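Local coordinates for CytC3 (Streptomyces, PDB 3GJA), which probably chlorinates unactivated carbon atoms of its substrate as a nonheme iron halogenase built on the PhyH fold, at residues Trp150-Gln164 with Ser242-Phe256. Sequence-based numbering, arbitrary orientation.
Sequences WTAFTHSTEQNGCLQ and SLPHTGSKTDYRMGF. With ACT (acetate ion), chain E.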
loop_
_atom_site.group_PDB
_atom_site.type_symbol
_atom_site.label_atom_id
_atom_site.label_comp_id
_atom_site.label_asym_id
_atom_site.label_seq_id
_atom_site.Cartn_x
_atom_site.Cartn_y
_atom_site.Cartn_z
ATOM N N TRP A 150 -3.843 1.501 3.636
ATOM C CA TRP A 150 -3.539 0.592 4.748
ATOM C C TRP A 150 -4.831 -0.001 5.325
ATOM O O TRP A 150 -5.550 0.674 6.065
ATOM C CB TRP A 150 -2.818 1.389 5.836
ATOM C CG TRP A 150 -1.925 0.628 6.767
ATOM C CD1 TRP A 150 -0.564 0.530 6.688
ATOM C CD2 TRP A 150 -2.300 -0.004 7.998
ATOM N NE1 TRP A 150 -0.065 -0.107 7.801
ATOM C CE2 TRP A 150 -1.106 -0.447 8.623
ATOM C CE3 TRP A 150 -3.525 -0.235 8.641
ATOM C CZ2 TRP A 150 -1.101 -1.104 9.857
ATOM C CZ3 TRP A 150 -3.521 -0.892 9.878
ATOM C CH2 TRP A 150 -2.316 -1.316 10.471
ATOM N N THR A 151 -5.122 -1.253 4.984
ATOM C CA THR A 151 -6.322 -1.920 5.479
ATOM C C THR A 151 -6.012 -2.728 6.733
ATOM O O THR A 151 -5.034 -3.475 6.778
ATOM C CB THR A 151 -6.921 -2.888 4.422
ATOM O OG1 THR A 151 -7.239 -2.166 3.225
ATOM C CG2 THR A 151 -8.200 -3.540 4.951
ATOM N N ALA A 152 -6.849 -2.581 7.752
ATOM C CA ALA A 152 -6.665 -3.323 8.990
ATOM C C ALA A 152 -7.316 -4.695 8.822
ATOM O O ALA A 152 -8.525 -4.789 8.633
ATOM C CB ALA A 152 -7.311 -2.572 10.146
ATOM N N PHE A 153 -6.513 -5.754 8.866
ATOM C CA PHE A 153 -7.033 -7.114 8.715
ATOM C C PHE A 153 -7.434 -7.618 10.091
ATOM O O PHE A 153 -8.269 -8.509 10.241
ATOM C CB PHE A 153 -5.961 -8.032 8.109
ATOM C CG PHE A 153 -5.905 -8.001 6.596
ATOM C CD1 PHE A 153 -6.631 -7.060 5.869
ATOM C CD2 PHE A 153 -5.119 -8.914 5.903
ATOM C CE1 PHE A 153 -6.580 -7.027 4.480
ATOM C CE2 PHE A 153 -5.056 -8.889 4.503
ATOM C CZ PHE A 153 -5.786 -7.948 3.795
ATOM N N THR A 154 -6.803 -7.019 11.086
ATOM C CA THR A 154 -7.020 -7.310 12.491
ATOM C C THR A 154 -7.391 -5.927 13.029
ATOM O O THR A 154 -7.236 -4.942 12.313
ATOM C CB THR A 154 -5.690 -7.810 13.097
ATOM O OG1 THR A 154 -5.805 -9.194 13.440
ATOM C CG2 THR A 154 -5.293 -6.997 14.282
ATOM N N HIS A 155 -7.896 -5.815 14.248
ATOM C CA HIS A 155 -8.209 -4.474 14.722
ATOM C C HIS A 155 -6.888 -3.748 14.997
ATOM O O HIS A 155 -5.902 -4.363 15.396
ATOM C CB HIS A 155 -9.070 -4.510 16.000
ATOM C CG HIS A 155 -8.381 -5.110 17.189
ATOM N ND1 HIS A 155 -8.732 -4.798 18.486
ATOM C CD2 HIS A 155 -7.387 -6.027 17.281
ATOM C CE1 HIS A 155 -7.986 -5.496 19.324
ATOM N NE2 HIS A 155 -7.163 -6.249 18.619
ATOM N N SER A 156 -6.859 -2.447 14.749
ATOM C CA SER A 156 -5.662 -1.664 15.015
ATOM C C SER A 156 -6.070 -0.676 16.092
ATOM O O SER A 156 -6.832 0.260 15.840
ATOM C CB SER A 156 -5.197 -0.913 13.767
ATOM O OG SER A 156 -4.011 -0.193 14.045
ATOM N N THR A 157 -5.569 -0.907 17.298
ATOM C CA THR A 157 -5.897 -0.079 18.448
ATOM C C THR A 157 -4.675 0.617 19.017
ATOM O O THR A 157 -3.545 0.400 18.562
ATOM C CB THR A 157 -6.478 -0.934 19.570
ATOM O OG1 THR A 157 -5.468 -1.848 20.026
ATOM C CG2 THR A 157 -7.688 -1.728 19.071
ATOM N N GLU A 158 -4.907 1.452 20.025
ATOM C CA GLU A 158 -3.810 2.145 20.673
ATOM C C GLU A 158 -3.002 1.114 21.438
ATOM O O GLU A 158 -1.773 1.161 21.452
ATOM C CB GLU A 158 -4.328 3.219 21.625
ATOM C CG GLU A 158 -4.917 4.417 20.910
ATOM C CD GLU A 158 -5.240 5.549 21.858
ATOM O OE1 GLU A 158 -4.296 6.085 22.482
ATOM O OE2 GLU A 158 -6.435 5.900 21.983
ATOM N N GLN A 159 -3.695 0.167 22.059
ATOM C CA GLN A 159 -3.024 -0.882 22.816
ATOM C C GLN A 159 -2.179 -1.758 21.894
ATOM O O GLN A 159 -1.139 -2.262 22.304
ATOM C CB GLN A 159 -4.046 -1.745 23.559
ATOM C CG GLN A 159 -3.396 -2.788 24.449
ATOM C CD GLN A 159 -4.364 -3.421 25.431
ATOM O OE1 GLN A 159 -5.195 -4.253 25.063
ATOM N NE2 GLN A 159 -4.264 -3.018 26.694
ATOM N N ASN A 160 -2.650 -1.914 20.655
ATOM C CA ASN A 160 -2.006 -2.705 19.585
ATOM C C ASN A 160 -0.821 -2.039 18.898
ATOM O O ASN A 160 -0.133 -2.677 18.100
ATOM C CB ASN A 160 -3.018 -3.013 18.464
ATOM C CG ASN A 160 -3.455 -4.427 18.480
ATOM O OD1 ASN A 160 -2.865 -5.246 19.187
ATOM N ND2 ASN A 160 -4.481 -4.748 17.710
ATOM N N GLY A 161 -0.634 -0.750 19.153
ATOM C CA GLY A 161 0.442 -0.014 18.516
ATOM C C GLY A 161 0.004 0.591 17.188
ATOM O O GLY A 161 0.754 0.558 16.203
ATOM N N CYS A 162 -1.203 1.154 17.157
ATOM C CA CYS A 162 -1.744 1.762 15.940
ATOM C C CYS A 162 -0.935 2.950 15.441
ATOM O O CYS A 162 -0.173 3.569 16.185
ATOM C CB CYS A 162 -3.184 2.224 16.159
ATOM S SG CYS A 162 -3.331 3.645 17.286
ATOM N N LEU A 163 -1.129 3.275 14.169
ATOM C CA LEU A 163 -0.440 4.387 13.538
ATOM C C LEU A 163 -0.912 5.710 14.136
ATOM O O LEU A 163 -1.980 5.791 14.751
ATOM C CB LEU A 163 -0.712 4.381 12.026
ATOM C CG LEU A 163 -0.383 3.087 11.262
ATOM C CD1 LEU A 163 -0.969 3.147 9.855
ATOM C CD2 LEU A 163 1.128 2.882 11.215
ATOM N N GLN A 164 -0.102 6.746 13.947
ATOM C CA GLN A 164 -0.412 8.084 14.435
ATOM C C GLN A 164 -0.161 9.080 13.306
ATOM O O GLN A 164 0.899 9.063 12.676
ATOM C CB GLN A 164 0.477 8.427 15.622
ATOM C CG GLN A 164 0.226 7.589 16.847
ATOM C CD GLN A 164 1.309 7.772 17.883
ATOM O OE1 GLN A 164 2.391 7.201 17.769
ATOM N NE2 GLN A 164 1.031 8.587 18.895
ATOM N N SER A 242 3.957 5.952 15.397
ATOM C CA SER A 242 3.210 4.764 15.782
ATOM C C SER A 242 3.453 4.482 17.256
ATOM O O SER A 242 4.535 4.732 17.780
ATOM C CB SER A 242 3.632 3.555 14.938
ATOM O OG SER A 242 4.994 3.224 15.159
ATOM N N LEU A 243 2.429 3.966 17.920
ATOM C CA LEU A 243 2.503 3.657 19.338
ATOM C C LEU A 243 3.145 2.294 19.561
ATOM O O LEU A 243 3.206 1.470 18.648
ATOM C CB LEU A 243 1.090 3.646 19.934
ATOM C CG LEU A 243 0.351 4.979 20.106
ATOM C CD1 LEU A 243 -1.106 4.702 20.423
ATOM C CD2 LEU A 243 0.985 5.803 21.236
ATOM N N PRO A 244 3.663 2.052 20.775
ATOM C CA PRO A 244 4.275 0.754 21.062
ATOM C C PRO A 244 3.125 -0.217 21.286
ATOM O O PRO A 244 1.991 0.207 21.497
ATOM C CB PRO A 244 5.056 1.016 22.343
ATOM C CG PRO A 244 4.206 2.032 23.040
ATOM C CD PRO A 244 3.854 2.981 21.904
ATOM N N HIS A 245 3.405 -1.511 21.228
ATOM C CA HIS A 245 2.367 -2.505 21.441
ATOM C C HIS A 245 2.420 -2.909 22.906
ATOM O O HIS A 245 3.342 -3.603 23.327
ATOM C CB HIS A 245 2.614 -3.724 20.554
ATOM C CG HIS A 245 1.544 -4.766 20.645
ATOM N ND1 HIS A 245 1.011 -5.185 21.847
ATOM C CD2 HIS A 245 0.944 -5.513 19.687
ATOM C CE1 HIS A 245 0.130 -6.145 21.624
ATOM N NE2 HIS A 245 0.072 -6.364 20.323
ATOM N N THR A 246 1.422 -2.479 23.669
ATOM C CA THR A 246 1.363 -2.771 25.098
ATOM C C THR A 246 0.209 -3.687 25.490
ATOM O O THR A 246 -0.243 -3.645 26.636
ATOM C CB THR A 246 1.222 -1.464 25.912
ATOM O OG1 THR A 246 0.035 -0.781 25.497
ATOM C CG2 THR A 246 2.418 -0.543 25.672
ATOM N N GLY A 247 -0.264 -4.508 24.550
ATOM C CA GLY A 247 -1.376 -5.411 24.823
ATOM C C GLY A 247 -0.965 -6.833 25.152
ATOM O O GLY A 247 0.146 -7.068 25.608
ATOM N N SER A 248 -1.853 -7.793 24.931
ATOM C CA SER A 248 -1.516 -9.182 25.229
ATOM C C SER A 248 -0.711 -9.797 24.089
ATOM O O SER A 248 -0.751 -9.306 22.959
ATOM C CB SER A 248 -2.782 -10.007 25.468
ATOM O OG SER A 248 -3.484 -10.198 24.257
ATOM N N LYS A 249 0.014 -10.870 24.391
ATOM C CA LYS A 249 0.833 -11.545 23.394
ATOM C C LYS A 249 0.029 -12.233 22.291
ATOM O O LYS A 249 0.563 -12.510 21.217
ATOM C CB LYS A 249 1.756 -12.562 24.073
ATOM C CG LYS A 249 2.808 -11.922 24.959
ATOM C CD LYS A 249 3.614 -12.968 25.707
ATOM C CE LYS A 249 4.635 -12.322 26.634
ATOM N NZ LYS A 249 5.696 -11.630 25.857
ATOM N N THR A 250 -1.245 -12.516 22.547
ATOM C CA THR A 250 -2.078 -13.160 21.538
ATOM C C THR A 250 -2.793 -12.115 20.690
ATOM O O THR A 250 -3.441 -12.445 19.696
ATOM C CB THR A 250 -3.137 -14.059 22.179
ATOM O OG1 THR A 250 -3.911 -13.287 23.103
ATOM C CG2 THR A 250 -2.478 -15.230 22.912
ATOM N N ASP A 251 -2.675 -10.853 21.082
ATOM C CA ASP A 251 -3.335 -9.776 20.354
ATOM C C ASP A 251 -2.404 -9.135 19.334
ATOM O O ASP A 251 -1.811 -8.096 19.589
ATOM C CB ASP A 251 -3.858 -8.722 21.347
ATOM C CG ASP A 251 -4.409 -7.478 20.657
ATOM O OD1 ASP A 251 -4.877 -7.588 19.505
ATOM O OD2 ASP A 251 -4.387 -6.388 21.278
ATOM N N TYR A 252 -2.267 -9.759 18.176
ATOM C CA TYR A 252 -1.399 -9.203 17.149
ATOM C C TYR A 252 -2.205 -8.307 16.227
ATOM O O TYR A 252 -3.396 -8.523 16.011
ATOM C CB TYR A 252 -0.751 -10.305 16.316
ATOM C CG TYR A 252 -1.714 -10.996 15.384
ATOM C CD1 TYR A 252 -2.491 -12.066 15.822
ATOM C CD2 TYR A 252 -1.872 -10.558 14.068
ATOM C CE1 TYR A 252 -3.405 -12.689 14.972
ATOM C CE2 TYR A 252 -2.784 -11.170 13.208
ATOM C CZ TYR A 252 -3.547 -12.234 13.665
ATOM O OH TYR A 252 -4.444 -12.839 12.823
ATOM N N ARG A 253 -1.550 -7.290 15.694
ATOM C CA ARG A 253 -2.205 -6.382 14.782
ATOM C C ARG A 253 -1.651 -6.656 13.392
ATOM O O ARG A 253 -0.435 -6.767 13.211
ATOM C CB ARG A 253 -1.940 -4.939 15.196
ATOM C CG ARG A 253 -2.362 -3.929 14.162
ATOM C CD ARG A 253 -1.198 -3.596 13.250
ATOM N NE ARG A 253 -0.534 -2.362 13.653
ATOM C CZ ARG A 253 0.576 -1.895 13.089
ATOM N NH1 ARG A 253 1.161 -2.564 12.100
ATOM N NH2 ARG A 253 1.082 -0.735 13.487
ATOM N N MET A 254 -2.538 -6.786 12.414
ATOM C CA MET A 254 -2.102 -7.042 11.051
ATOM C C MET A 254 -2.678 -6.033 10.077
ATOM O O MET A 254 -3.894 -5.905 9.935
ATOM C CB MET A 254 -2.499 -8.451 10.609
ATOM C CG MET A 254 -1.938 -8.848 9.240
ATOM S SD MET A 254 -0.122 -8.820 9.194
ATOM C CE MET A 254 0.241 -10.272 10.167
ATOM N N GLY A 255 -1.788 -5.311 9.413
ATOM C CA GLY A 255 -2.216 -4.339 8.429
ATOM C C GLY A 255 -1.751 -4.788 7.054
ATOM O O GLY A 255 -0.662 -5.346 6.909
ATOM N N PHE A 256 -2.585 -4.577 6.044
ATOM C CA PHE A 256 -2.226 -4.947 4.684
ATOM C C PHE A 256 -2.213 -3.656 3.878
ATOM O O PHE A 256 -3.240 -2.999 3.740
ATOM C CB PHE A 256 -3.247 -5.925 4.092
ATOM C CG PHE A 256 -3.000 -6.240 2.638
ATOM C CD1 PHE A 256 -1.823 -6.874 2.244
ATOM C CD2 PHE A 256 -3.910 -5.844 1.664
ATOM C CE1 PHE A 256 -1.549 -7.107 0.889
ATOM C CE2 PHE A 256 -3.652 -6.067 0.306
ATOM C CZ PHE A 256 -2.463 -6.702 -0.081
HETATM C C ACT E . 3.229 0.637 9.366
HETATM O O ACT E . 3.245 -0.094 10.498
HETATM O OXT ACT E . 2.388 0.431 8.533
HETATM C CH3 ACT E . 4.264 1.711 9.136
HETATM O O HOH W 1 -4.855 -2.217 1.727
HETATM O O HOH W 2 0.193 1.004 23.320
HETATM O O HOH W 3 -4.160 -6.631 23.781
#
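In the cupin-type beta barrel of this nonheme iron halogenase, strand 150–152 runs antiparallel to strand 253–256, with Thr151 and Phe256 as a hydrogen-bonded pair. Phe256 N bonds to Thr151 O at 2.8 Å, nearly straight at 172°, and Phe153 N reaches Met254 O. CB of Phe256 is laid over the Phe153 ring face, 3.5 Å from its centroid; the rings themselves are slid apart. Gly255 CA covers one face of the Trp150 indole and Leu163 CD1 the other, while NE1 donates to an acetate ion, probably from the crystallisation liquor.

Bent at chi2 and chi3, the Arg253 chain brings its guanidinium face against the indole edge at CZ2, the planes nearly perpendicular (86°). Its NH2 gives a bond to Gly161 O at 3.0 Å, from above the carbonyl plane, and NH1 bonds to Phe106 O.

Farther out, His155 NE2 donates to Asp251 OD1 at 2.8 Å, on its syn side though out of the carboxylate plane. The His245 ring lies under Asn160 CA and is gripped at both nitrogens: NE2 donates to Asp251 O at 2.7 Å, and ND1 accepts from Gly247 N. A leucine in place of His245 would probably leave Asp251 O and Gly247 N without these mates, freeing the 245–251 loop to shift against Asn160. Thr246 N donates to Gln159 O at 2.9 Å. Leu243 N hydrogen-bonds to Cys162 O beside Leu163 and Ser242, a non-hydrogen-bonded antiparallel pair in a separate short sheet; the main-sheet pairing is in keeping with the double-stranded beta-helix of the PhyH family.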